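Local coordinates for L-arabinose ABC transporter, periplasmic L-arabinose-binding protein (Burkholderia thailandensis, PDB 4KZK) that is a periplasmic protein that binds beta-D-galactopyranose and probably delivers L-arabinose and related sugars to an ABC transporter, at residues D48-F51 / Q52-R56; F236-N239 / D240-V244. All coordinates share one frame; numbering follows the deposited sequence.

Contact 1. Residues D48-F51 / Q52-R56; sequences DPWF and QDEWR. With GAL (beta-D-galactopyranose), chain B.
The indole of Trp50 stands between the sugar and the carboxylate arm of Glu54, one turn further along the helix. Over one face lies C4 of the galactose, 3.6 Å from Trp50 CD1; on the opposite face Glu54 CG sits toward the rim of the ring, 3.9 Å above its plane. Trp50 reaches this place because its CG is anti to the backbone N (chi1 174°), which swings the indole out toward the ligand. The Glu54 chain runs extended beyond CG past the indole, its carboxylate inclined 58° to the ring, and Glu54 OE2 comes within 3.0 Å of Trp50 NE1. That N-H is hydrogen-bonded to Asp123, another residue of the sugar site, whose own carboxylate lies close to that of Glu54; such a pairing of acids might favour a shared proton. The other oxygen, Glu54 OE1, meets the rim of Phe51 near the ring plane, 3.2 Å from Phe51 CD1, with the carboxylate almost perpendicular to the ring.

These residues form the first two turns of helix 49-65, the crossover helix of a beta-alpha-beta unit, as expected of a periplasmic binding protein. Asp48 is its N-cap: OD1 accepts from Trp50 N at 2.9 Å, the donor lying above the carboxylate plane, while Asp48 OD2 takes a 2.6 Å bond from galactose O3. A single carboxylate thus joins helix start to ligand. At Asp53 the side chain turns back beside Pro49, with Asp53 CG 3.2 Å from Pro49 O, and its OD2 bonds to Ser268.

Contact 2. Residues F236-N239 / D240-V244; sequences FGSN and DDTTV. With GAL (beta-D-galactopyranose), chain B.
Asn239 holds its CG between its own backbone N and carbonyl carbon (chi1 67°), and with chi2 near zero the amide is turned so that OD1 faces the start of the following helix while ND2 reaches for the sugar. Thr242 has its OG1 in the equivalent position (chi1 51°), which brings the hydroxyl back over the loop, and the two side chains cross at about a right angle. Asn239 OD1 accepts a nearly straight bond from Thr242 N at 2.9 Å, and the hydroxyl Thr242 OG1 lies 2.8 Å from the same oxygen. Ser238 N donates to Thr242 OG1 at 3.2 Å, tying the loop to that hydroxyl as well.

One residue on, Thr243 OG1 gives its proton to Asn239 O at 2.8 Å, approaching from above the carbonyl plane, while Thr243 N donates to the same oxygen at 3.1 Å. The hydroxyl also receives a weak bond from Gly237 N. At the first residue of the helix, the carboxylate of Asp240 is held by Ser286 and by the backbone N of Gly267.

With its carbonyl side gripped, the amide of Asn239 is fixed in rotation, and ND2 points its N-H at galactose O3, 3.0 Å away and almost linear. Here an asparagine N-cap at the start of helix 240-252, following strand 233-236, also donates to the sugar in the binding site.

In the fold
Contacts 1 and 2 are both helix starts, at helices 49-65 and 240-252, and each spends its N-cap side chain on the same galactose hydroxyl. O3 gives its proton to Asp48 of contact 1 and accepts from Asn239 of contact 2. Their centres lie about 16 Å apart, yet they touch beside the sugar: Asp48 CB is 3.7 Å from Asp241 OD2, and Asp48 OD2 lies 3.8 Å from Asn239 ND2. Trp50 adds an aromatic wall that contact 2 lacks. Lys44, Asp123, Asp124, Arg185 and Asn266 supply further hydrogen bonds to the ligand.

Contact 1. Residues D48-F51 / Q52-R56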
ATOM      1  N   ASP A  48       1.822  10.033  -0.134  1.00  9.01           N
ATOM      2  CA  ASP A  48       1.765   8.790  -0.919  1.00  8.61           C
ATOM      3  C   ASP A  48       0.630   8.993  -1.930  1.00  8.29           C
ATOM      4  O   ASP A  48      -0.519   9.201  -1.538  1.00  8.22           O
ATOM      5  CB  ASP A  48       1.466   7.611   0.015  1.00  8.27           C
ATOM      6  CG  ASP A  48       1.133   6.313  -0.709  1.00  8.53           C
ATOM      7  OD1 ASP A  48       1.046   6.307  -1.952  1.00  8.82           O
ATOM      8  OD2 ASP A  48       0.908   5.306   0.015  1.00  8.75           O
ATOM      9  N   PRO A  49       0.956   8.939  -3.237  1.00  8.39           N
ATOM     10  CA  PRO A  49      -0.046   9.282  -4.255  1.00  8.70           C
ATOM     11  C   PRO A  49      -1.214   8.317  -4.277  1.00  8.35           C
ATOM     12  O   PRO A  49      -2.260   8.660  -4.805  1.00  8.86           O
ATOM     13  CB  PRO A  49       0.738   9.239  -5.554  1.00  9.25           C
ATOM     14  CG  PRO A  49       1.895   8.341  -5.287  1.00  9.09           C
ATOM     15  CD  PRO A  49       2.255   8.586  -3.843  1.00  8.63           C
ATOM     16  N   TRP A  50      -1.059   7.119  -3.711  1.00  7.87           N
ATOM     17  CA  TRP A  50      -2.202   6.213  -3.538  1.00  7.70           C
ATOM     18  C   TRP A  50      -3.358   6.897  -2.816  1.00  7.69           C
ATOM     19  O   TRP A  50      -4.520   6.756  -3.213  1.00  8.07           O
ATOM     20  CB  TRP A  50      -1.772   4.933  -2.796  1.00  7.39           C
ATOM     21  CG  TRP A  50      -2.903   4.052  -2.463  1.00  7.46           C
ATOM     22  CD1 TRP A  50      -3.481   3.872  -1.237  1.00  7.26           C
ATOM     23  CD2 TRP A  50      -3.639   3.254  -3.371  1.00  7.99           C
ATOM     24  NE1 TRP A  50      -4.522   2.994  -1.337  1.00  7.75           N
ATOM     25  CE2 TRP A  50      -4.643   2.598  -2.642  1.00  8.15           C
ATOM     26  CE3 TRP A  50      -3.567   3.041  -4.757  1.00  8.59           C
ATOM     27  CZ2 TRP A  50      -5.573   1.743  -3.249  1.00  8.74           C
ATOM     28  CZ3 TRP A  50      -4.477   2.192  -5.336  1.00  9.27           C
ATOM     29  CH2 TRP A  50      -5.444   1.535  -4.578  1.00  9.34           C
ATOM     30  N   PHE A  51      -3.049   7.638  -1.754  1.00  7.65           N
ATOM     31  CA  PHE A  51      -4.099   8.277  -0.977  1.00  7.92           C
ATOM     32  C   PHE A  51      -4.658   9.484  -1.696  1.00  8.99           C
ATOM     33  O   PHE A  51      -5.834   9.788  -1.584  1.00  9.58           O
ATOM     34  CB  PHE A  51      -3.594   8.591   0.443  1.00  7.49           C
ATOM     35  CG  PHE A  51      -3.373   7.356   1.250  1.00  7.27           C
ATOM     36  CD1 PHE A  51      -4.429   6.562   1.609  1.00  7.25           C
ATOM     37  CD2 PHE A  51      -2.107   6.936   1.594  1.00  7.05           C
ATOM     38  CE1 PHE A  51      -4.213   5.376   2.282  1.00  7.28           C
ATOM     39  CE2 PHE A  51      -1.893   5.746   2.252  1.00  7.29           C
ATOM     40  CZ  PHE A  51      -2.958   4.980   2.612  1.00  7.18           C
ATOM     41  N   GLN A  52      -3.819  10.147  -2.460  1.00  9.55           N
ATOM     42  CA  GLN A  52      -4.304  11.200  -3.353  1.00 10.74           C
ATOM     43  C   GLN A  52      -5.284  10.603  -4.378  1.00 11.25           C
ATOM     44  O   GLN A  52      -6.308  11.217  -4.731  1.00 11.83           O
ATOM     45  CB  GLN A  52      -3.133  11.929  -4.040  1.00 11.60           C
ATOM     46  CG  GLN A  52      -2.233  12.720  -3.072  1.00 11.85           C
ATOM     47  CD  GLN A  52      -2.913  13.914  -2.410  1.00 13.05           C
ATOM     48  OE1 GLN A  52      -3.930  14.406  -2.891  1.00 14.64           O
ATOM     49  NE2 GLN A  52      -2.352  14.382  -1.295  1.00 13.41           N
ATOM     50  N   ASP A  53      -5.001   9.396  -4.854  1.00 11.01           N
ATOM     51  CA  ASP A  53      -5.888   8.739  -5.810  1.00 11.95           C
ATOM     52  C   ASP A  53      -7.197   8.333  -5.159  1.00 11.95           C
ATOM     53  O   ASP A  53      -8.265   8.500  -5.763  1.00 12.61           O
ATOM     54  CB  ASP A  53      -5.243   7.496  -6.431  1.00 12.14           C
ATOM     55  CG  ASP A  53      -4.080   7.818  -7.349  1.00 13.04           C
ATOM     56  OD1 ASP A  53      -3.956   8.963  -7.845  1.00 14.24           O
ATOM     57  OD2 ASP A  53      -3.290   6.898  -7.616  1.00 13.21           O
ATOM     58  N   GLU A  54      -7.134   7.793  -3.944  1.00 11.05           N
ATOM     59  CA  GLU A  54      -8.379   7.516  -3.205  1.00 11.33           C
ATOM     60  C   GLU A  54      -9.217   8.767  -3.094  1.00 12.21           C
ATOM     61  O   GLU A  54     -10.432   8.718  -3.349  1.00 13.26           O
ATOM     62  CB  GLU A  54      -8.054   6.984  -1.810  1.00 10.38           C
ATOM     63  CG  GLU A  54      -7.608   5.540  -1.818  1.00 10.02           C
ATOM     64  CD  GLU A  54      -7.400   4.994  -0.418  1.00  9.35           C
ATOM     65  OE1 GLU A  54      -7.352   5.781   0.534  1.00  9.14           O
ATOM     66  OE2 GLU A  54      -7.272   3.747  -0.280  1.00  9.45           O
ATOM     67  N   TRP A  55      -8.591   9.877  -2.706  1.00 12.41           N
ATOM     68  CA  TRP A  55      -9.298  11.167  -2.560  1.00 13.43           C
ATOM     69  C   TRP A  55      -9.946  11.651  -3.848  1.00 15.33           C
ATOM     70  O   TRP A  55     -11.066  12.172  -3.810  1.00 16.49           O
ATOM     71  CB  TRP A  55      -8.372  12.252  -2.021  1.00 13.10           C
ATOM     72  CG  TRP A  55      -8.228  12.280  -0.503  1.00 12.44           C
ATOM     73  CD1 TRP A  55      -9.073  11.714   0.417  1.00 12.42           C
ATOM     74  CD2 TRP A  55      -7.243  12.992   0.246  1.00 12.49           C
ATOM     75  NE1 TRP A  55      -8.651  12.008   1.688  1.00 12.00           N
ATOM     76  CE2 TRP A  55      -7.526  12.788   1.614  1.00 11.97           C
ATOM     77  CE3 TRP A  55      -6.149  13.783  -0.104  1.00 12.90           C
ATOM     78  CZ2 TRP A  55      -6.763  13.351   2.618  1.00 12.04           C
ATOM     79  CZ3 TRP A  55      -5.380  14.331   0.902  1.00 13.02           C
ATOM     80  CH2 TRP A  55      -5.690  14.124   2.244  1.00 12.36           C
ATOM     81  N   ARG A  56      -9.254  11.503  -4.969  1.00 15.92           N
ATOM     82  CA  ARG A  56      -9.775  11.980  -6.247  1.00 18.29           C
ATOM     83  C   ARG A  56     -11.039  11.193  -6.597  1.00 18.69           C
ATOM     84  O   ARG A  56     -12.031  11.767  -7.077  1.00 19.69           O
ATOM     85  CB  ARG A  56      -8.709  11.842  -7.350  1.00 19.75           C
ATOM     86  CG  ARG A  56      -9.225  12.084  -8.757  1.00 22.98           C
ATOM     87  CD  ARG A  56      -8.082  12.195  -9.750  1.00 24.63           C
ATOM     88  NE  ARG A  56      -7.296  10.964  -9.910  1.00 25.89           N
ATOM     89  CZ  ARG A  56      -7.428  10.080 -10.916  1.00 27.31           C
ATOM     90  NH1 ARG A  56      -8.347  10.229 -11.867  1.00 29.04           N
ATOM     91  NH2 ARG A  56      -6.628   9.012 -10.959  1.00 27.77           N
TER
HETATM   92  C1  GAL B 600      -1.457   0.875   2.536  1.00  7.50           C
HETATM   93  C2  GAL B 600      -0.194   1.481   1.932  1.00  7.29           C
HETATM   94  C3  GAL B 600      -0.571   2.163   0.610  1.00  6.83           C
HETATM   95  C4  GAL B 600      -1.305   1.174  -0.291  1.00  6.84           C
HETATM   96  C5  GAL B 600      -2.518   0.636   0.446  1.00  7.21           C
HETATM   97  C6  GAL B 600      -3.260  -0.408  -0.377  1.00  7.36           C
HETATM   98  O1  GAL B 600      -1.066   0.151   3.686  1.00  7.68           O
HETATM   99  O2  GAL B 600       0.326   2.419   2.846  1.00  7.86           O
HETATM  100  O3  GAL B 600       0.584   2.700  -0.048  1.00  6.75           O
HETATM  101  O4  GAL B 600      -0.445   0.141  -0.708  1.00  6.31           O
HETATM  102  O5  GAL B 600      -2.068  -0.023   1.622  1.00  7.66           O
HETATM  103  O6  GAL B 600      -4.386  -0.901   0.331  1.00  7.64           O

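Contact 2. Residues F236-N239 / D240-V244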
ATOM      1  N   PHE A 236      11.694  -5.747  -2.793  1.00  9.92           N
ATOM      2  CA  PHE A 236      10.279  -5.456  -2.727  1.00  9.59           C
ATOM      3  C   PHE A 236       9.953  -5.051  -1.315  1.00 10.07           C
ATOM      4  O   PHE A 236      10.654  -5.398  -0.365  1.00  9.66           O
ATOM      5  CB  PHE A 236       9.478  -6.711  -3.131  1.00  9.75           C
ATOM      6  CG  PHE A 236       9.939  -7.963  -2.424  1.00 10.13           C
ATOM      7  CD1 PHE A 236      10.979  -8.721  -2.946  1.00 10.90           C
ATOM      8  CD2 PHE A 236       9.379  -8.351  -1.214  1.00 10.62           C
ATOM      9  CE1 PHE A 236      11.442  -9.846  -2.297  1.00 11.43           C
ATOM     10  CE2 PHE A 236       9.837  -9.478  -0.570  1.00 11.20           C
ATOM     11  CZ  PHE A 236      10.868 -10.230  -1.105  1.00 11.78           C
ATOM     12  N   GLY A 237       8.837  -4.377  -1.172  1.00 10.56           N
ATOM     13  CA  GLY A 237       8.368  -3.977   0.141  1.00 10.85           C
ATOM     14  C   GLY A 237       6.876  -4.126   0.285  1.00 10.85           C
ATOM     15  O   GLY A 237       6.265  -5.118  -0.156  1.00 13.57           O
ATOM     16  N   SER A 238       6.272  -3.161   0.933  1.00  9.61           N
ATOM     17  CA  SER A 238       4.835  -3.145   1.104  1.00  9.37           C
ATOM     18  C   SER A 238       4.150  -2.315   0.022  1.00  8.46           C
ATOM     19  O   SER A 238       2.957  -2.465  -0.201  1.00  8.30           O
ATOM     20  CB  SER A 238       4.463  -2.620   2.482  1.00 10.03           C
ATOM     21  OG  SER A 238       4.973  -1.323   2.695  1.00 11.11           O
ATOM     22  N   ASN A 239       4.903  -1.422  -0.622  1.00  7.70           N
ATOM     23  CA  ASN A 239       4.333  -0.535  -1.635  1.00  7.56           C
ATOM     24  C   ASN A 239       5.426   0.034  -2.520  1.00  7.22           C
ATOM     25  O   ASN A 239       6.605  -0.254  -2.333  1.00  7.11           O
ATOM     26  CB  ASN A 239       3.451   0.571  -1.001  1.00  7.62           C
ATOM     27  CG  ASN A 239       4.238   1.569  -0.162  1.00  7.76           C
ATOM     28  OD1 ASN A 239       5.452   1.482  -0.032  1.00  7.65           O
ATOM     29  ND2 ASN A 239       3.531   2.527   0.420  1.00  7.87           N
ATOM     30  N   ASP A 240       5.026   0.845  -3.504  1.00  7.03           N
ATOM     31  CA  ASP A 240       5.984   1.497  -4.397  1.00  7.09           C
ATOM     32  C   ASP A 240       6.976   2.375  -3.641  1.00  7.39           C
ATOM     33  O   ASP A 240       8.177   2.411  -3.973  1.00  7.57           O
ATOM     34  CB  ASP A 240       5.272   2.356  -5.464  1.00  7.07           C
ATOM     35  CG  ASP A 240       4.453   1.548  -6.441  1.00  7.18           C
ATOM     36  OD1 ASP A 240       4.785   0.386  -6.674  1.00  7.07           O
ATOM     37  OD2 ASP A 240       3.470   2.089  -7.007  1.00  7.25           O
ATOM     38  N   ASP A 241       6.483   3.112  -2.657  1.00  7.95           N
ATOM     39  CA  ASP A 241       7.307   4.067  -1.939  1.00  8.77           C
ATOM     40  C   ASP A 241       8.481   3.412  -1.232  1.00  8.50           C
ATOM     41  O   ASP A 241       9.615   3.862  -1.351  1.00  8.76           O
ATOM     42  CB  ASP A 241       6.445   4.814  -0.928  1.00 10.11           C
ATOM     43  CG  ASP A 241       5.248   5.505  -1.571  1.00 11.42           C
ATOM     44  OD1 ASP A 241       4.681   4.936  -2.502  1.00 13.34           O
ATOM     45  OD2 ASP A 241       4.826   6.552  -1.052  1.00 14.32           O
ATOM     46  N   THR A 242       8.206   2.328  -0.521  1.00  8.16           N
ATOM     47  CA  THR A 242       9.240   1.584   0.174  1.00  8.27           C
ATOM     48  C   THR A 242      10.165   0.928  -0.844  1.00  8.21           C
ATOM     49  O   THR A 242      11.363   1.054  -0.743  1.00  8.71           O
ATOM     50  CB  THR A 242       8.640   0.577   1.179  1.00  8.32           C
ATOM     51  OG1 THR A 242       7.637  -0.240   0.560  1.00  8.08           O
ATOM     52  CG2 THR A 242       8.011   1.335   2.289  1.00  8.58           C
ATOM     53  N   THR A 243       9.606   0.288  -1.857  1.00  8.07           N
ATOM     54  CA  THR A 243      10.397  -0.356  -2.895  1.00  7.94           C
ATOM     55  C   THR A 243      11.398   0.582  -3.519  1.00  8.18           C
ATOM     56  O   THR A 243      12.573   0.230  -3.708  1.00  8.12           O
ATOM     57  CB  THR A 243       9.478  -1.025  -3.951  1.00  8.10           C
ATOM     58  OG1 THR A 243       8.628  -1.974  -3.283  1.00  8.39           O
ATOM     59  CG2 THR A 243      10.284  -1.745  -5.007  1.00  8.24           C
ATOM     60  N   VAL A 244      10.954   1.802  -3.841  1.00  8.12           N
ATOM     61  CA  VAL A 244      11.828   2.803  -4.484  0.70  8.78           C
ATOM     62  C   VAL A 244      12.959   3.200  -3.541  1.00  8.96           C
ATOM     63  O   VAL A 244      14.065   3.534  -3.972  1.00  9.24           O
ATOM     64  CB  VAL A 244      11.043   4.068  -4.896  0.70  9.22           C
ATOM     65  CG1 VAL A 244      11.961   5.296  -5.025  0.70  9.90           C
ATOM     66  CG2 VAL A 244      10.295   3.801  -6.173  0.70  9.36           C
TER
HETATM   67  C1  GAL B 600      -1.457   0.875   2.536  1.00  7.50           C
HETATM   68  C2  GAL B 600      -0.194   1.481   1.932  1.00  7.29           C
HETATM   69  C3  GAL B 600      -0.571   2.163   0.610  1.00  6.83           C
HETATM   70  C4  GAL B 600      -1.305   1.174  -0.291  1.00  6.84           C
HETATM   71  C5  GAL B 600      -2.518   0.636   0.446  1.00  7.21           C
HETATM   72  C6  GAL B 600      -3.260  -0.408  -0.377  1.00  7.36           C
HETATM   73  O1  GAL B 600      -1.066   0.151   3.686  1.00  7.68           O
HETATM   74  O2  GAL B 600       0.326   2.419   2.846  1.00  7.86           O
HETATM   75  O3  GAL B 600       0.584   2.700  -0.048  1.00  6.75           O
HETATM   76  O4  GAL B 600      -0.445   0.141  -0.708  1.00  6.31           O
HETATM   77  O5  GAL B 600      -2.068  -0.023   1.622  1.00  7.66           O
HETATM   78  O6  GAL B 600      -4.386  -0.901   0.331  1.00  7.64           O